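Local coordinates for protein dihydrodipicolinate synthase (Bacillus anthracis, PDB 1XKY) that probably condenses pyruvate with aspartate semialdehyde in the dihydrodipicolinate synthase step of lysine biosynthesis, at residues T158-R161 against L162-I165; G175-V178 against L179-T182; E186-A189 against D190-V194. All coordinates share one frame; numbering follows the deposited sequence.

Interaction 1. Residues T158-R161 against L162-I165. With K (potassium ion), chain F.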
loop_
_atom_site.group_PDB
_atom_site.type_symbol
_atom_site.label_atom_id
_atom_site.label_comp_id
_atom_site.label_asym_id
_atom_site.label_seq_id
_atom_site.Cartn_x
_atom_site.Cartn_y
_atom_site.Cartn_z
ATOM N N THR A 158 13.328 16.685 -7.039
ATOM C CA THR A 158 14.661 16.151 -7.284
ATOM C C THR A 158 14.944 16.022 -8.784
ATOM O O THR A 158 16.048 16.349 -9.243
ATOM C CB THR A 158 14.851 14.809 -6.568
ATOM O OG1 THR A 158 14.692 15.016 -5.160
ATOM C CG2 THR A 158 16.246 14.212 -6.849
ATOM N N VAL A 159 13.938 15.590 -9.548
ATOM C CA VAL A 159 14.080 15.455 -11.000
ATOM C C VAL A 159 14.287 16.809 -11.649
ATOM O O VAL A 159 15.139 16.954 -12.526
ATOM C CB VAL A 159 12.875 14.732 -11.655
ATOM C CG1 VAL A 159 13.019 14.716 -13.184
ATOM C CG2 VAL A 159 12.775 13.316 -11.138
ATOM N N VAL A 160 13.526 17.802 -11.195
ATOM C CA VAL A 160 13.666 19.162 -11.703
ATOM C C VAL A 160 15.081 19.691 -11.425
ATOM O O VAL A 160 15.730 20.206 -12.325
ATOM C CB VAL A 160 12.595 20.128 -11.112
ATOM C CG1 VAL A 160 12.891 21.583 -11.520
ATOM C CG2 VAL A 160 11.193 19.736 -11.561
ATOM N N ARG A 161 15.556 19.561 -10.191
ATOM C CA ARG A 161 16.926 19.989 -9.853
ATOM C C ARG A 161 17.954 19.294 -10.751
ATOM O O ARG A 161 18.857 19.938 -11.285
ATOM C CB ARG A 161 17.264 19.701 -8.393
ATOM C CG ARG A 161 16.468 20.484 -7.372
ATOM C CD ARG A 161 16.781 19.979 -5.970
ATOM N NE ARG A 161 18.170 20.234 -5.592
ATOM C CZ ARG A 161 18.823 19.598 -4.620
ATOM N NH1 ARG A 161 18.229 18.653 -3.915
ATOM N NH2 ARG A 161 20.080 19.913 -4.353
ATOM N N LEU A 162 17.813 17.978 -10.915
ATOM C CA LEU A 162 18.733 17.215 -11.757
ATOM C C LEU A 162 18.674 17.648 -13.232
ATOM O O LEU A 162 19.709 17.698 -13.902
ATOM C CB LEU A 162 18.494 15.708 -11.596
ATOM C CG LEU A 162 18.950 15.154 -10.242
ATOM C CD1 LEU A 162 18.457 13.731 -10.035
ATOM C CD2 LEU A 162 20.464 15.222 -10.095
ATOM N N SER A 163 17.480 18.009 -13.709
ATOM C CA SER A 163 17.294 18.474 -15.090
ATOM C C SER A 163 18.071 19.760 -15.396
ATOM O O SER A 163 18.340 20.057 -16.560
ATOM C CB SER A 163 15.809 18.696 -15.410
ATOM O OG SER A 163 15.348 19.936 -14.893
ATOM N N GLU A 164 18.415 20.522 -14.361
ATOM C CA GLU A 164 19.229 21.716 -14.526
ATOM C C GLU A 164 20.701 21.397 -14.794
ATOM O O GLU A 164 21.461 22.273 -15.179
ATOM C CB GLU A 164 19.103 22.619 -13.301
ATOM C CG GLU A 164 17.707 23.202 -13.147
ATOM C CD GLU A 164 17.482 23.869 -11.811
ATOM O OE1 GLU A 164 18.463 24.184 -11.103
ATOM O OE2 GLU A 164 16.308 24.071 -11.458
ATOM N N ILE A 165 21.112 20.153 -14.577
ATOM C CA ILE A 165 22.472 19.758 -14.896
ATOM C C ILE A 165 22.528 19.479 -16.391
ATOM O O ILE A 165 21.675 18.761 -16.924
ATOM C CB ILE A 165 22.911 18.551 -14.075
ATOM C CG1 ILE A 165 22.934 18.944 -12.586
ATOM C CG2 ILE A 165 24.274 18.045 -14.546
ATOM C CD1 ILE A 165 23.009 17.792 -11.646
HETATM K K K F . 19.631 19.230 -18.751
HETATM O O HOH W 1 17.647 18.800 -20.859
HETATM O O HOH W 2 20.255 21.751 -19.165
#
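The closing turn of helix 156-163 carries this contact, with S163 folded back onto V160 just where the chain runs into a potassium site. Along the helix, L162 N reaches T158 O at 2.9 Å (N-H...O 163°) and S163 N reaches V159 O at 2.8 Å. The pattern then tightens by one residue. E164 N donates to R161 O at 3.2 Å and keeps a weak bond to V160 O, while I165 N meets L162 O at 2.9 Å. The carbonyl of V160 also has a side-chain donor, S163 OG, 2.6 Å from V160 O, its approach tilted 16° from the carbonyl plane. That hydroxyl sits between its own backbone N and carbonyl carbon (chi1 80°), which turns it back along the helix. On the buried flank T158 and L162 run side by side and point the same way, T158 CG2 lying 3.9 Å from L162 CD1, with Y127 and F130 of helix 123-135 packed on L162. R161 leans out to the same neighbouring helix, where E124 forms a salt bridge with it and Y127 a cation-pi contact. Beyond S163 the backbone bends round the ion: S163 O binds potassium at 2.7 Å and I165 O at 2.8 Å, with two waters and the carbonyl oxygens of E166 and I168 completing the set. The result is a helix whose end tightens into turns of 3-10 type, with i to i-3 bonds, and whose carbonyls help form a potassium site between this helix and the start of strand 168-173 of the TIM barrel.

Interaction 2. Residues G175-V178 against L179-T182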
loop_
_atom_site.group_PDB
_atom_site.type_symbol
_atom_site.label_atom_id
_atom_site.label_comp_id
_atom_site.label_asym_id
_atom_site.label_seq_id
_atom_site.Cartn_x
_atom_site.Cartn_y
_atom_site.Cartn_z
ATOM N N GLY A 175 7.109 5.115 -12.390
ATOM C CA GLY A 175 6.344 5.320 -11.158
ATOM C C GLY A 175 4.868 4.971 -11.283
ATOM O O GLY A 175 4.176 4.841 -10.273
ATOM N N GLY A 176 4.383 4.847 -12.517
ATOM C CA GLY A 176 3.002 4.466 -12.785
ATOM C C GLY A 176 2.004 5.595 -12.609
ATOM O O GLY A 176 0.804 5.361 -12.584
ATOM N N ASP A 177 2.497 6.825 -12.524
ATOM C CA ASP A 177 1.676 7.966 -12.165
ATOM C C ASP A 177 1.837 9.064 -13.206
ATOM O O ASP A 177 2.850 9.771 -13.221
ATOM C CB ASP A 177 2.083 8.467 -10.773
ATOM C CG ASP A 177 1.133 9.514 -10.217
ATOM O OD1 ASP A 177 0.473 10.228 -11.001
ATOM O OD2 ASP A 177 1.047 9.628 -8.978
ATOM N N VAL A 178 0.829 9.224 -14.063
ATOM C CA VAL A 178 0.915 10.220 -15.145
ATOM C C VAL A 178 0.754 11.655 -14.624
ATOM O O VAL A 178 1.059 12.616 -15.339
ATOM C CB VAL A 178 -0.064 9.924 -16.319
ATOM C CG1 VAL A 178 0.174 8.511 -16.868
ATOM C CG2 VAL A 178 -1.520 10.121 -15.914
ATOM N N LEU A 179 0.313 11.803 -13.373
ATOM C CA LEU A 179 0.203 13.133 -12.753
ATOM C C LEU A 179 1.522 13.674 -12.178
ATOM O O LEU A 179 1.760 14.878 -12.225
ATOM C CB LEU A 179 -0.923 13.159 -11.718
ATOM C CG LEU A 179 -2.325 12.873 -12.286
ATOM C CD1 LEU A 179 -3.393 13.125 -11.240
ATOM C CD2 LEU A 179 -2.622 13.703 -13.531
ATOM N N THR A 180 2.389 12.805 -11.656
ATOM C CA THR A 180 3.761 13.225 -11.355
ATOM C C THR A 180 4.528 13.492 -12.670
ATOM O O THR A 180 5.274 14.465 -12.771
ATOM C CB THR A 180 4.533 12.205 -10.481
ATOM O OG1 THR A 180 4.437 10.900 -11.060
ATOM C CG2 THR A 180 3.977 12.186 -9.059
ATOM N N MET A 181 4.323 12.643 -13.678
ATOM C CA MET A 181 4.879 12.906 -15.017
ATOM C C MET A 181 4.460 14.300 -15.510
ATOM O O MET A 181 5.302 15.071 -15.964
ATOM C CB MET A 181 4.422 11.856 -16.033
ATOM C CG MET A 181 4.956 10.447 -15.814
ATOM S SD MET A 181 4.413 9.393 -17.173
ATOM C CE MET A 181 4.520 7.764 -16.435
ATOM N N THR A 182 3.169 14.620 -15.389
ATOM C CA THR A 182 2.633 15.929 -15.790
ATOM C C THR A 182 3.445 17.060 -15.180
ATOM O O THR A 182 3.800 18.012 -15.861
ATOM C CB THR A 182 1.144 16.117 -15.361
ATOM O OG1 THR A 182 0.297 15.240 -16.115
ATOM C CG2 THR A 182 0.692 17.548 -15.572
#
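The extended backbone of D177 leads straight into V178 and L179, in the first turn of helix 178-187. D177 holds the N-cap position, and its carboxylate folds over the opening amides. With CG anti to the backbone N (chi1 -171°), OD1 swings forward to accept two bonds: L179 N lies 2.9 Å from D177 OD1, nearly in line with the C-O bond, and T180 N lies 3.3 Å from D177 OD1, coming in 74° out of the carboxylate plane. Two amides that no earlier helical carbonyl could serve are thus gripped by one oxygen, and the positive end of the helix dipole would probably help to hold the negative charge there.

The main-chain carbonyl of D177 is doubly used as well. M181 N closes the first regular turn at 3.3 Å from D177 O, and T180 OG1 reaches D177 O at 2.9 Å, its side chain crossing that of D177 at about a right angle. One residue on, V178 O receives both groups of T182, OG1 at 2.8 Å and N at 2.9 Å, from opposite faces of its plane; H244 of the second subunit is a further hydrogen-bond partner of T182 OG1. Apolar contact is lighter: V178 CG1 stands 4.3 Å from M181 SD, and the M181 side chain also packs on D173 of strand 168-173, while L201 of the second subunit packs on V178. Here the start of a barrel helix also faces a subunit interface, and the arrangement is a textbook Asx N-cap, with an Asx turn from the aspartate to the second residue after it.

Interaction 3. Residues E186-A189 against D190-V194. With K (potassium ion), chain E.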
loop_
_atom_site.group_PDB
_atom_site.type_symbol
_atom_site.label_atom_id
_atom_site.label_comp_id
_atom_site.label_asym_id
_atom_site.label_seq_id
_atom_site.Cartn_x
_atom_site.Cartn_y
_atom_site.Cartn_z
ATOM N N GLU A 186 5.922 19.786 -16.941
ATOM C CA GLU A 186 5.625 21.211 -16.790
ATOM C C GLU A 186 6.822 21.998 -16.254
ATOM O O GLU A 186 7.172 23.057 -16.780
ATOM C CB GLU A 186 4.440 21.366 -15.842
ATOM C CG GLU A 186 3.933 22.790 -15.637
ATOM C CD GLU A 186 2.673 22.824 -14.782
ATOM O OE1 GLU A 186 2.047 23.904 -14.674
ATOM O OE2 GLU A 186 2.300 21.760 -14.221
ATOM N N LYS A 187 7.463 21.458 -15.223
ATOM C CA LYS A 187 8.466 22.201 -14.459
ATOM C C LYS A 187 9.885 22.147 -15.019
ATOM O O LYS A 187 10.746 22.916 -14.581
ATOM C CB LYS A 187 8.463 21.727 -13.006
ATOM C CG LYS A 187 7.212 22.142 -12.245
ATOM C CD LYS A 187 7.209 21.603 -10.831
ATOM C CE LYS A 187 6.139 22.280 -9.988
ATOM N NZ LYS A 187 6.640 23.606 -9.504
ATOM N N THR A 188 10.130 21.254 -15.977
ATOM C CA THR A 188 11.437 21.137 -16.617
ATOM C C THR A 188 11.432 21.888 -17.948
ATOM O O THR A 188 10.369 22.161 -18.510
ATOM C CB THR A 188 11.836 19.649 -16.842
ATOM O OG1 THR A 188 10.845 18.985 -17.643
ATOM C CG2 THR A 188 11.977 18.912 -15.514
ATOM N N ALA A 189 12.623 22.204 -18.456
ATOM C CA ALA A 189 12.775 22.888 -19.752
ATOM C C ALA A 189 12.302 22.038 -20.941
ATOM O O ALA A 189 12.175 20.810 -20.840
ATOM C CB ALA A 189 14.226 23.298 -19.958
ATOM N N ASP A 190 12.050 22.693 -22.071
ATOM C CA ASP A 190 11.577 22.001 -23.276
ATOM C C ASP A 190 12.535 20.908 -23.738
ATOM O O ASP A 190 12.108 19.945 -24.377
ATOM C CB ASP A 190 11.364 22.989 -24.429
ATOM C CG ASP A 190 10.191 23.928 -24.199
ATOM O OD1 ASP A 190 9.373 23.685 -23.280
ATOM O OD2 ASP A 190 10.092 24.915 -24.965
ATOM N N ASP A 191 13.824 21.058 -23.427
ATOM C CA ASP A 191 14.842 20.088 -23.844
ATOM C C ASP A 191 15.074 18.966 -22.816
ATOM O O ASP A 191 16.057 18.223 -22.906
ATOM C CB ASP A 191 16.163 20.799 -24.202
ATOM C CG ASP A 191 16.794 21.538 -23.025
ATOM O OD1 ASP A 191 16.246 21.529 -21.902
ATOM O OD2 ASP A 191 17.862 22.146 -23.232
ATOM N N PHE A 192 14.174 18.850 -21.842
ATOM C CA PHE A 192 14.174 17.712 -20.936
ATOM C C PHE A 192 12.952 16.840 -21.226
ATOM O O PHE A 192 11.819 17.303 -21.115
ATOM C CB PHE A 192 14.178 18.168 -19.479
ATOM C CG PHE A 192 14.311 17.037 -18.498
ATOM C CD1 PHE A 192 15.563 16.555 -18.143
ATOM C CD2 PHE A 192 13.184 16.443 -17.949
ATOM C CE1 PHE A 192 15.693 15.506 -17.253
ATOM C CE2 PHE A 192 13.302 15.389 -17.049
ATOM C CZ PHE A 192 14.563 14.923 -16.698
ATOM N N ALA A 193 13.201 15.583 -21.585
ATOM C CA ALA A 193 12.159 14.662 -22.042
ATOM C C ALA A 193 11.726 13.646 -20.974
ATOM O O ALA A 193 12.566 13.029 -20.312
ATOM C CB ALA A 193 12.634 13.935 -23.301
ATOM N N VAL A 194 10.408 13.476 -20.821
ATOM C CA VAL A 194 9.841 12.451 -19.956
ATOM C C VAL A 194 9.344 11.281 -20.806
ATOM O O VAL A 194 8.521 11.466 -21.702
ATOM C CB VAL A 194 8.677 13.013 -19.100
ATOM C CG1 VAL A 194 7.982 11.894 -18.302
ATOM C CG2 VAL A 194 9.194 14.099 -18.161
HETATM K K K E . 9.774 19.636 -20.150
HETATM O O HOH W 3 8.513 21.547 -21.529
HETATM O O HOH W 4 9.397 16.882 -20.351
HETATM O O HOH W 5 8.928 19.132 -23.129
#
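T188, the residue at which helix 178-187 gives way to the turn before strand 193-196, lies against F192, and its short side chain splits between the ring and a potassium ion. CB comes first, 3.6 Å from F192 CD2. Of the two branches beyond it, CG2 keeps beside the ring at 3.7 Å from F192 CD2. OG1 passes obliquely by the same ring atom, T188 OG1 to F192 CD2 being 3.5 Å, and ends on the metal, with T188 OG1 2.8 Å from potassium. It stands between the backbone N and the carbonyl carbon (chi1 58°), a setting that also lets it hydrogen-bond to I184 O one turn back. The hydroxyl therefore ties the ion to the last turn of the helix.

The same residue adds its carbonyl, T188 O lying 3.1 Å from potassium, and so chelates the ion through main chain and side chain. A189 O binds more closely, at 2.8 Å from the metal, whereas F192 O is a longer ligand at 3.2 Å. Three waters and I185 O complete the shell, and one of the waters donates to D190 OD1, a second-shell carboxylate. A189 O has another duty: F192 N bonds to it at 3.0 Å, from well above the carbonyl plane, closing a type I beta turn. F192 holds CG anti to its backbone N (chi1 -174°), which lays the ring beside T188; V159, I171 and I184 press on it too. A type I beta turn, with potassium held by its A189 and F192 carbonyls and by the residues before it, makes the helix-to-strand return of a beta-alpha-beta unit in the TIM barrel.

Overall arrangement
The three contacts are all local, and all lie partly buried on successive beta-alpha elements of one barrel. Interactions 2 and 3 occupy the two ends of helix 178-187: a carboxylate cap serves the bare amides at its start, and carbonyls and one threonine hydroxyl bind potassium at its finish. They meet lightly, M181 CG lying 4.2 Å from V194 CG1. Interaction 1, on the preceding helix 156-163, has a separate ion held by carbonyls and waters. Interactions 1 and 3 pack directly, S163 CB lying 3.5 Å from F192 CD1, whereas interactions 1 and 2 do not touch. Interaction 2 borders the second subunit more extensively; interaction 3 meets it through E186, and interaction 1 stays within its own chain.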